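Local coordinates for conserved hypothetical protein (Sulfolobus solfataricus, PDB 2FNA), which is an archaeal AAA+ ATPase that binds ADP and probably hydrolyses ATP, at residues Phe209-Ala214 / Val234-Ile239; Ile227-Tyr232 / Phe251-Asn256; Pro243-Tyr248 / Pro347-Ile352. All blocks are in the same frame, centred on the assembly; numbering follows the deposited sequence.

Contact 1: residues Phe209-Ala214 / Val234-Ile239; sequences FSREEA and VVYEKI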
# COMPACT_ATOMS: atom_id res chain seq x y z
N PHE A 209 5.26 -8.86 -11.74
CA PHE A 209 6.03 -9.21 -12.93
C PHE A 209 5.37 -10.31 -13.76
O PHE A 209 4.83 -11.29 -13.22
CB PHE A 209 7.44 -9.66 -12.53
CG PHE A 209 8.28 -8.59 -11.86
CD1 PHE A 209 8.24 -7.28 -12.26
CD2 PHE A 209 9.18 -8.94 -10.87
CE1 PHE A 209 9.03 -6.31 -11.63
CE2 PHE A 209 10.00 -7.98 -10.26
CZ PHE A 209 9.93 -6.67 -10.66
N SER A 210 5.39 -10.12 -15.09
CA SER A 210 5.14 -11.21 -16.01
C SER A 210 6.29 -12.23 -15.90
O SER A 210 7.29 -12.00 -15.20
CB SER A 210 5.09 -10.67 -17.43
OG SER A 210 6.41 -10.31 -17.81
N ARG A 211 6.15 -13.34 -16.62
CA ARG A 211 7.17 -14.39 -16.62
C ARG A 211 8.50 -13.85 -17.04
O ARG A 211 9.54 -14.15 -16.43
CB ARG A 211 6.77 -15.52 -17.57
CG ARG A 211 7.72 -16.67 -17.57
CD ARG A 211 7.28 -17.73 -18.57
NE ARG A 211 8.41 -18.41 -19.22
CZ ARG A 211 9.21 -17.85 -20.13
NH1 ARG A 211 9.04 -16.60 -20.54
NH2 ARG A 211 10.21 -18.55 -20.66
N GLU A 212 8.46 -13.05 -18.09
CA GLU A 212 9.65 -12.51 -18.74
C GLU A 212 10.30 -11.43 -17.89
O GLU A 212 11.51 -11.36 -17.82
CB GLU A 212 9.30 -12.02 -20.17
CG GLU A 212 8.80 -13.14 -21.15
CD GLU A 212 7.31 -13.61 -20.95
OE1 GLU A 212 6.49 -12.91 -20.29
OE2 GLU A 212 6.96 -14.70 -21.45
N GLU A 213 9.50 -10.61 -17.21
CA GLU A 213 10.03 -9.61 -16.26
C GLU A 213 10.63 -10.24 -15.02
O GLU A 213 11.68 -9.82 -14.54
CB GLU A 213 8.91 -8.66 -15.81
CG GLU A 213 8.60 -7.59 -16.85
CD GLU A 213 7.36 -6.79 -16.51
OE1 GLU A 213 6.47 -7.30 -15.80
OE2 GLU A 213 7.27 -5.64 -16.99
N ALA A 214 9.95 -11.25 -14.49
CA ALA A 214 10.40 -11.93 -13.30
C ALA A 214 11.77 -12.55 -13.54
O ALA A 214 12.69 -12.40 -12.72
CB ALA A 214 9.38 -12.98 -12.89
N VAL A 234 11.64 -22.53 -13.06
CA VAL A 234 11.08 -23.16 -11.89
C VAL A 234 10.83 -22.14 -10.78
O VAL A 234 9.88 -22.27 -10.02
CB VAL A 234 11.92 -24.36 -11.36
CG1 VAL A 234 13.26 -23.92 -10.83
CG2 VAL A 234 11.15 -25.10 -10.26
N VAL A 235 11.69 -21.12 -10.69
CA VAL A 235 11.50 -20.10 -9.67
C VAL A 235 10.19 -19.38 -9.97
O VAL A 235 9.36 -19.26 -9.10
CB VAL A 235 12.67 -19.10 -9.55
CG1 VAL A 235 12.34 -18.00 -8.51
CG2 VAL A 235 13.94 -19.80 -9.15
N TYR A 236 9.98 -18.91 -11.21
CA TYR A 236 8.72 -18.27 -11.57
C TYR A 236 7.49 -19.19 -11.34
O TYR A 236 6.45 -18.75 -10.84
CB TYR A 236 8.73 -17.76 -13.02
CG TYR A 236 7.43 -17.04 -13.38
CD1 TYR A 236 7.11 -15.79 -12.85
CD2 TYR A 236 6.51 -17.65 -14.22
CE1 TYR A 236 5.90 -15.18 -13.16
CE2 TYR A 236 5.32 -17.04 -14.54
CZ TYR A 236 5.02 -15.81 -14.03
OH TYR A 236 3.81 -15.24 -14.38
N GLU A 237 7.61 -20.45 -11.73
CA GLU A 237 6.50 -21.39 -11.58
C GLU A 237 6.11 -21.55 -10.11
O GLU A 237 4.94 -21.63 -9.81
CB GLU A 237 6.82 -22.76 -12.20
CG GLU A 237 6.73 -22.76 -13.75
CD GLU A 237 7.66 -23.78 -14.47
OE1 GLU A 237 8.40 -24.57 -13.82
OE2 GLU A 237 7.63 -23.78 -15.73
N LYS A 238 7.10 -21.56 -9.21
CA LYS A 238 6.87 -21.84 -7.79
C LYS A 238 6.51 -20.60 -6.96
O LYS A 238 5.69 -20.67 -6.04
CB LYS A 238 8.11 -22.52 -7.18
CG LYS A 238 8.22 -24.02 -7.44
CD LYS A 238 7.42 -24.84 -6.42
CE LYS A 238 8.11 -26.14 -6.05
NZ LYS A 238 8.53 -26.94 -7.24
N ILE A 239 7.15 -19.47 -7.26
CA ILE A 239 7.04 -18.26 -6.45
C ILE A 239 6.02 -17.29 -7.05
O ILE A 239 5.33 -16.57 -6.32
CB ILE A 239 8.42 -17.53 -6.33
CG1 ILE A 239 9.47 -18.43 -5.65
CG2 ILE A 239 8.28 -16.17 -5.61
CD1 ILE A 239 9.01 -18.96 -4.33
O HOH W 1 3.17 -13.11 -13.17
O HOH W 2 3.55 -14.10 -17.32
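Tyr236 lays one face of its ring against the first turn of helix 211-225, through three kinds of interaction. The first is CH-pi: Arg211 CA stands 3.7 Å from the centroid of the Tyr236 ring, only 12° off the normal, so a backbone carbon occupies the middle of that face. Apolar touches come next. Arg211 CG lies 3.7 Å from Tyr236 CD2, while on the other flank of the ring Ala214 CB meets Tyr236 CD1 at 3.6 Å. With CG anti to the backbone N (chi1 -178°), the Tyr236 ring reaches across from its own helix. The guanidinium of Arg211 takes no part in this, its plane turned 80° from the ring; NH2 pairs with Glu233 in a salt bridge, and the salt bridge from NH1 to Glu212 OE2 has only a weak hydrogen bond.

The polar contacts are water-mediated. One water donates to Phe209 O and also bonds Tyr236 OH; a second accepts from Arg211 N, at 2.8 Å, and lies 3.2 Å from Tyr236 OH. The phenol is thus tied to the helix start through water, with no direct hydrogen bond. Two nearly straight bonds, Glu213 N to Ser210 OG (3.2 Å) and Ser210 N to Glu213 OE1 (3.1 Å), form the capping box that starts helix 211-225, whose first turn, at Arg211 and Ala214, takes the ring of Tyr236.

Contact 2: residues Ile227-Tyr232 / Phe251-Asn256; sequences IDFKDY and FIYLDN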
# COMPACT_ATOMS: atom_id res chain seq x y z
N ILE A 227 27.23 -14.38 -9.73
CA ILE A 227 27.08 -15.81 -9.50
C ILE A 227 26.27 -16.40 -10.63
O ILE A 227 25.48 -15.70 -11.25
CB ILE A 227 26.37 -16.12 -8.16
CG1 ILE A 227 24.90 -15.71 -8.20
CG2 ILE A 227 27.12 -15.43 -7.00
CD1 ILE A 227 23.99 -16.67 -7.50
N ASP A 228 26.46 -17.70 -10.90
CA ASP A 228 25.73 -18.36 -11.99
C ASP A 228 24.32 -18.68 -11.49
O ASP A 228 24.10 -18.82 -10.30
CB ASP A 228 26.45 -19.65 -12.44
CG ASP A 228 26.14 -20.02 -13.91
OD1 ASP A 228 25.54 -19.19 -14.65
OD2 ASP A 228 26.51 -21.13 -14.33
N PHE A 229 23.36 -18.71 -12.41
CA PHE A 229 22.05 -19.23 -12.10
C PHE A 229 21.43 -19.77 -13.38
O PHE A 229 21.62 -19.19 -14.43
CB PHE A 229 21.17 -18.15 -11.47
CG PHE A 229 19.97 -18.69 -10.75
CD1 PHE A 229 20.06 -19.10 -9.42
CD2 PHE A 229 18.74 -18.80 -11.39
CE1 PHE A 229 18.95 -19.61 -8.75
CE2 PHE A 229 17.63 -19.29 -10.71
CZ PHE A 229 17.74 -19.70 -9.40
N LYS A 230 20.72 -20.89 -13.30
CA LYS A 230 20.12 -21.54 -14.47
C LYS A 230 18.59 -21.71 -14.40
O LYS A 230 17.88 -21.57 -15.43
CB LYS A 230 20.80 -22.90 -14.71
CG LYS A 230 22.15 -22.80 -15.43
N ASP A 231 18.08 -21.95 -13.20
CA ASP A 231 16.70 -22.40 -12.98
C ASP A 231 15.63 -21.29 -12.87
O ASP A 231 14.77 -21.34 -11.99
CB ASP A 231 16.67 -23.22 -11.69
CG ASP A 231 17.50 -24.45 -11.79
OD1 ASP A 231 17.09 -25.37 -12.54
OD2 ASP A 231 18.55 -24.50 -11.12
N TYR A 232 15.65 -20.31 -13.76
CA TYR A 232 14.73 -19.20 -13.66
C TYR A 232 13.26 -19.62 -13.80
O TYR A 232 12.40 -19.06 -13.15
CB TYR A 232 15.05 -18.14 -14.70
CG TYR A 232 16.40 -17.50 -14.54
CD1 TYR A 232 16.61 -16.50 -13.59
CD2 TYR A 232 17.47 -17.87 -15.35
CE1 TYR A 232 17.87 -15.91 -13.43
CE2 TYR A 232 18.71 -17.27 -15.22
CZ TYR A 232 18.91 -16.29 -14.27
OH TYR A 232 20.15 -15.71 -14.16
N PHE A 251 17.46 -12.99 -2.30
CA PHE A 251 18.30 -12.75 -1.14
C PHE A 251 18.72 -14.09 -0.51
O PHE A 251 19.90 -14.31 -0.25
CB PHE A 251 17.60 -11.85 -0.11
CG PHE A 251 18.47 -11.54 1.09
CD1 PHE A 251 18.66 -12.48 2.07
CD2 PHE A 251 19.14 -10.33 1.18
CE1 PHE A 251 19.53 -12.25 3.16
CE2 PHE A 251 19.98 -10.08 2.25
CZ PHE A 251 20.17 -11.04 3.25
N ILE A 252 17.74 -14.96 -0.25
CA ILE A 252 18.02 -16.23 0.38
C ILE A 252 18.93 -17.09 -0.47
O ILE A 252 19.86 -17.72 0.04
CB ILE A 252 16.73 -17.04 0.73
CG1 ILE A 252 15.84 -16.26 1.70
CG2 ILE A 252 17.09 -18.37 1.34
CD1 ILE A 252 16.51 -15.89 2.98
N TYR A 253 18.66 -17.16 -1.78
CA TYR A 253 19.53 -17.97 -2.64
C TYR A 253 20.97 -17.46 -2.64
O TYR A 253 21.89 -18.23 -2.66
CB TYR A 253 19.01 -18.02 -4.09
CG TYR A 253 19.87 -18.96 -4.90
CD1 TYR A 253 19.63 -20.32 -4.91
CD2 TYR A 253 20.97 -18.49 -5.64
CE1 TYR A 253 20.44 -21.20 -5.62
CE2 TYR A 253 21.76 -19.35 -6.36
CZ TYR A 253 21.49 -20.70 -6.35
OH TYR A 253 22.29 -21.58 -7.05
N LEU A 254 21.16 -16.15 -2.62
CA LEU A 254 22.50 -15.61 -2.55
C LEU A 254 23.16 -15.98 -1.24
O LEU A 254 24.36 -16.22 -1.15
CB LEU A 254 22.46 -14.09 -2.71
CG LEU A 254 22.23 -13.53 -4.12
CD1 LEU A 254 22.41 -12.03 -4.10
CD2 LEU A 254 23.16 -14.14 -5.14
N ASP A 255 22.35 -16.08 -0.21
CA ASP A 255 22.88 -16.33 1.10
C ASP A 255 23.24 -17.78 1.29
O ASP A 255 24.16 -18.09 2.02
CB ASP A 255 21.86 -15.92 2.16
CG ASP A 255 22.47 -15.87 3.52
OD1 ASP A 255 23.54 -15.22 3.66
OD2 ASP A 255 21.91 -16.52 4.42
N ASN A 256 22.50 -18.68 0.65
CA ASN A 256 22.71 -20.07 0.88
C ASN A 256 23.06 -20.94 -0.36
O ASN A 256 23.65 -22.00 -0.21
CB ASN A 256 21.51 -20.59 1.67
CG ASN A 256 20.72 -21.57 0.90
OD1 ASN A 256 20.13 -21.23 -0.14
ND2 ASN A 256 20.75 -22.84 1.36
O HOH W 3 24.46 -20.41 -8.27
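Phe229 drives the edge of its ring into the face of Tyr253, with the two planes at 90° and the centroids 4.8 Å apart, which meets the definition of a T-shaped pair. Two ring carbons do the touching: Phe229 CD1 is 3.5 Å from Tyr253 CE2, and Phe229 CE1 sits over the centre of the Tyr253 ring. Ile227 comes to the same tyrosine from another direction, its CD1 lying in the ring plane at the edge, 3.7 Å from Tyr253 CE2. The same methyl also meets Leu254 CD2 at 3.6 Å, so Ile227 bridges two consecutive residues of helix 243-256. Its CG1 lies between the backbone N and the carbonyl carbon (chi1 69°), which carries CD1 toward the helix.

One shell further out, a water in the plane of the Tyr253 ring donates to Asp228 O at 2.6 Å and bonds Tyr253 OH at 2.8 Å, tying the phenol to the backbone between Ile227 and Phe229. Phe229 has aromatic support of its own: its CD2 lies over the face of Tyr232, and its ring stacks with Phe222 of helix 211-225. No direct hydrogen bond crosses the contact. The T-shaped pair joins the loop between helices 211-225 and 232-239 to helix 243-256, in what is probably the helical lid that follows the nucleotide-binding sheet in AAA+ ATPases.

Contact 3: residues Pro243-Tyr248 / Pro347-Ile352; sequences PGWLTY and PSEPLI. With ADP (adenosine-5'-diphosphate), chain D.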
# COMPACT_ATOMS: atom_id res chain seq x y z
N PRO A 243 6.90 -8.97 -6.93
CA PRO A 243 8.31 -8.60 -6.77
C PRO A 243 8.91 -8.88 -5.40
O PRO A 243 10.07 -9.31 -5.31
CB PRO A 243 8.32 -7.09 -7.08
CG PRO A 243 7.21 -6.91 -8.03
CD PRO A 243 6.12 -7.87 -7.52
N GLY A 244 8.15 -8.61 -4.35
CA GLY A 244 8.59 -8.81 -2.98
C GLY A 244 8.99 -10.24 -2.69
O GLY A 244 9.97 -10.48 -1.96
N TRP A 245 8.26 -11.21 -3.24
CA TRP A 245 8.60 -12.61 -2.97
C TRP A 245 9.85 -13.03 -3.78
O TRP A 245 10.70 -13.80 -3.30
CB TRP A 245 7.47 -13.55 -3.33
CG TRP A 245 6.16 -13.35 -2.65
CD1 TRP A 245 4.97 -13.47 -3.24
CD2 TRP A 245 5.90 -13.07 -1.26
NE1 TRP A 245 3.97 -13.28 -2.34
CE2 TRP A 245 4.51 -13.03 -1.11
CE3 TRP A 245 6.69 -12.86 -0.13
CZ2 TRP A 245 3.88 -12.79 0.10
CZ3 TRP A 245 6.07 -12.61 1.09
CH2 TRP A 245 4.68 -12.58 1.20
N LEU A 246 9.96 -12.53 -5.00
CA LEU A 246 11.11 -12.82 -5.86
C LEU A 246 12.39 -12.22 -5.27
O LEU A 246 13.48 -12.82 -5.36
CB LEU A 246 10.87 -12.24 -7.26
CG LEU A 246 9.84 -13.05 -8.07
CD1 LEU A 246 9.52 -12.36 -9.32
CD2 LEU A 246 10.34 -14.45 -8.37
N THR A 247 12.25 -11.03 -4.68
CA THR A 247 13.34 -10.36 -3.97
C THR A 247 13.87 -11.17 -2.78
O THR A 247 15.07 -11.30 -2.63
CB THR A 247 12.86 -8.97 -3.45
OG1 THR A 247 12.41 -8.18 -4.54
CG2 THR A 247 13.98 -8.17 -2.72
N TYR A 248 12.96 -11.63 -1.92
CA TYR A 248 13.31 -12.47 -0.78
C TYR A 248 14.02 -13.75 -1.25
O TYR A 248 15.06 -14.04 -0.78
CB TYR A 248 12.04 -12.84 -0.01
CG TYR A 248 12.30 -13.48 1.33
CD1 TYR A 248 12.50 -12.69 2.46
CD2 TYR A 248 12.31 -14.86 1.50
CE1 TYR A 248 12.73 -13.26 3.72
CE2 TYR A 248 12.55 -15.43 2.75
CZ TYR A 248 12.75 -14.63 3.85
OH TYR A 248 13.00 -15.18 5.14
N PRO A 347 -7.61 -16.02 -6.07
CA PRO A 347 -6.72 -15.28 -5.19
C PRO A 347 -5.92 -14.32 -6.04
O PRO A 347 -5.64 -14.63 -7.18
CB PRO A 347 -5.83 -16.37 -4.60
CG PRO A 347 -6.74 -17.58 -4.58
CD PRO A 347 -7.41 -17.47 -5.92
N SER A 348 -5.60 -13.15 -5.49
CA SER A 348 -5.04 -12.10 -6.28
C SER A 348 -3.57 -12.34 -6.70
O SER A 348 -3.04 -11.64 -7.55
CB SER A 348 -5.21 -10.80 -5.51
OG SER A 348 -4.58 -10.90 -4.25
N GLU A 349 -2.90 -13.30 -6.08
CA GLU A 349 -1.58 -13.78 -6.53
C GLU A 349 -1.33 -15.24 -6.03
O GLU A 349 -1.97 -15.69 -5.10
CB GLU A 349 -0.47 -12.81 -6.11
CG GLU A 349 -0.22 -12.69 -4.62
CD GLU A 349 0.93 -13.57 -4.10
OE1 GLU A 349 1.62 -14.28 -4.89
OE2 GLU A 349 1.13 -13.53 -2.87
N PRO A 350 -0.43 -15.97 -6.69
CA PRO A 350 -0.24 -17.40 -6.47
C PRO A 350 0.05 -17.83 -5.05
O PRO A 350 -0.39 -18.88 -4.63
CB PRO A 350 0.98 -17.71 -7.32
CG PRO A 350 0.94 -16.69 -8.37
CD PRO A 350 0.46 -15.48 -7.75
N LEU A 351 0.79 -17.05 -4.30
CA LEU A 351 1.09 -17.49 -2.95
C LEU A 351 -0.06 -17.31 -1.96
O LEU A 351 -0.08 -17.93 -0.89
CB LEU A 351 2.38 -16.85 -2.48
CG LEU A 351 3.62 -17.16 -3.30
CD1 LEU A 351 4.87 -16.93 -2.47
CD2 LEU A 351 3.60 -18.60 -3.89
N ILE A 352 -1.05 -16.48 -2.31
CA ILE A 352 -2.30 -16.47 -1.54
C ILE A 352 -3.09 -17.77 -1.78
O ILE A 352 -3.68 -18.31 -0.85
CB ILE A 352 -3.17 -15.27 -1.89
CG1 ILE A 352 -2.44 -13.98 -1.54
CG2 ILE A 352 -4.47 -15.34 -1.12
CD1 ILE A 352 -3.22 -12.76 -1.87
PB ADP D . 4.67 -2.32 -1.56
O1B ADP D . 3.99 -2.26 -2.89
O2B ADP D . 4.11 -3.43 -0.68
O3B ADP D . 4.89 -1.02 -0.86
PA ADP D . 7.62 -2.48 -1.42
O1A ADP D . 8.16 -1.21 -2.00
O2A ADP D . 7.60 -2.46 0.05
O3A ADP D . 6.16 -2.93 -1.98
O5' ADP D . 8.46 -3.65 -2.08
C5' ADP D . 8.36 -5.02 -1.63
C4' ADP D . 9.73 -5.68 -1.69
O4' ADP D . 10.11 -5.98 -3.03
C3' ADP D . 10.86 -4.86 -1.15
O3' ADP D . 11.87 -5.77 -0.67
C2' ADP D . 11.41 -4.14 -2.36
O2' ADP D . 12.79 -3.80 -2.22
C1' ADP D . 11.24 -5.21 -3.41
N9 ADP D . 10.96 -4.74 -4.76
C8 ADP D . 9.74 -4.54 -5.29
N7 ADP D . 9.84 -4.18 -6.57
C5 ADP D . 11.16 -4.11 -6.86
C6 ADP D . 11.99 -3.79 -8.05
N6 ADP D . 11.40 -3.42 -9.21
N1 ADP D . 13.34 -3.88 -7.94
C2 ADP D . 13.95 -4.26 -6.80
N3 ADP D . 13.26 -4.57 -5.69
C4 ADP D . 11.90 -4.52 -5.67
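The indole of Trp245 has Leu351 over one face and the carboxylate of Glu349 at its edge. Leu351 CD1 is 3.7 Å from the centroid of the five-membered ring, 17° off the normal, a CH-pi contact displaced toward the rim of the indole; its nearest ring atom is Trp245 CD1, at 3.5 Å. At the edge, Trp245 NE1 donates to Glu349 OE2 over 2.9 Å and nearly straight, at 175°. The acceptor lies in the indole plane, yet the N-H arrives 42° out of the carboxylate plane. The other oxygen, Glu349 OE1, takes the amide of Leu351 at 3.0 Å and caps helix 350-355. Each oxygen of this buried carboxylate therefore has a donor, and a bend at chi2 turns the group back over its own helix start. With an alanine at Trp245 the indole N-H is gone, and Glu349 OE2 would probably be left without that donor while a gap opened beside Leu351 CD1.

Elsewhere on the same helix, Pro243 CB lies 3.3 Å from ADP N7, Gly244 CA approaches ADP O4' at 3.2 Å, and Thr247 OG1, bonded to Pro243 O, abuts the ribose. The first turns of helix 243-256 thus lie between the nucleotide and helix 350-355, which follows strand 345-347; Trp245 also packs on Ile239 of helix 232-239 and on Ile274 of helix 259-282, while Leu351 touches Ala270.

In the fold
Contact 1 pairs helices 211-225 and 232-239; helix 243-256 meets the loop 227-232 in contact 2 and the start of helix 350-355 in contact 3, the centres of these two being 18 Å apart. Contacts 1 and 3 are closest, with centres 10 Å apart; Ile239 CG2 meets Trp245 CB at 3.6 Å and Ala214 CB meets Leu246 CD1 at 3.6 Å. Contact 2 joins contact 1 through Val235 CG2 and Phe229 CZ, 3.8 Å apart. Pro243, Gly244 and Thr247 of contact 3 and Phe209 of contact 1, its side chain about 4 Å from ADP, belong to the nucleotide pocket, whereas the Leu254 side chain of contact 2 is about 12 Å from ADP.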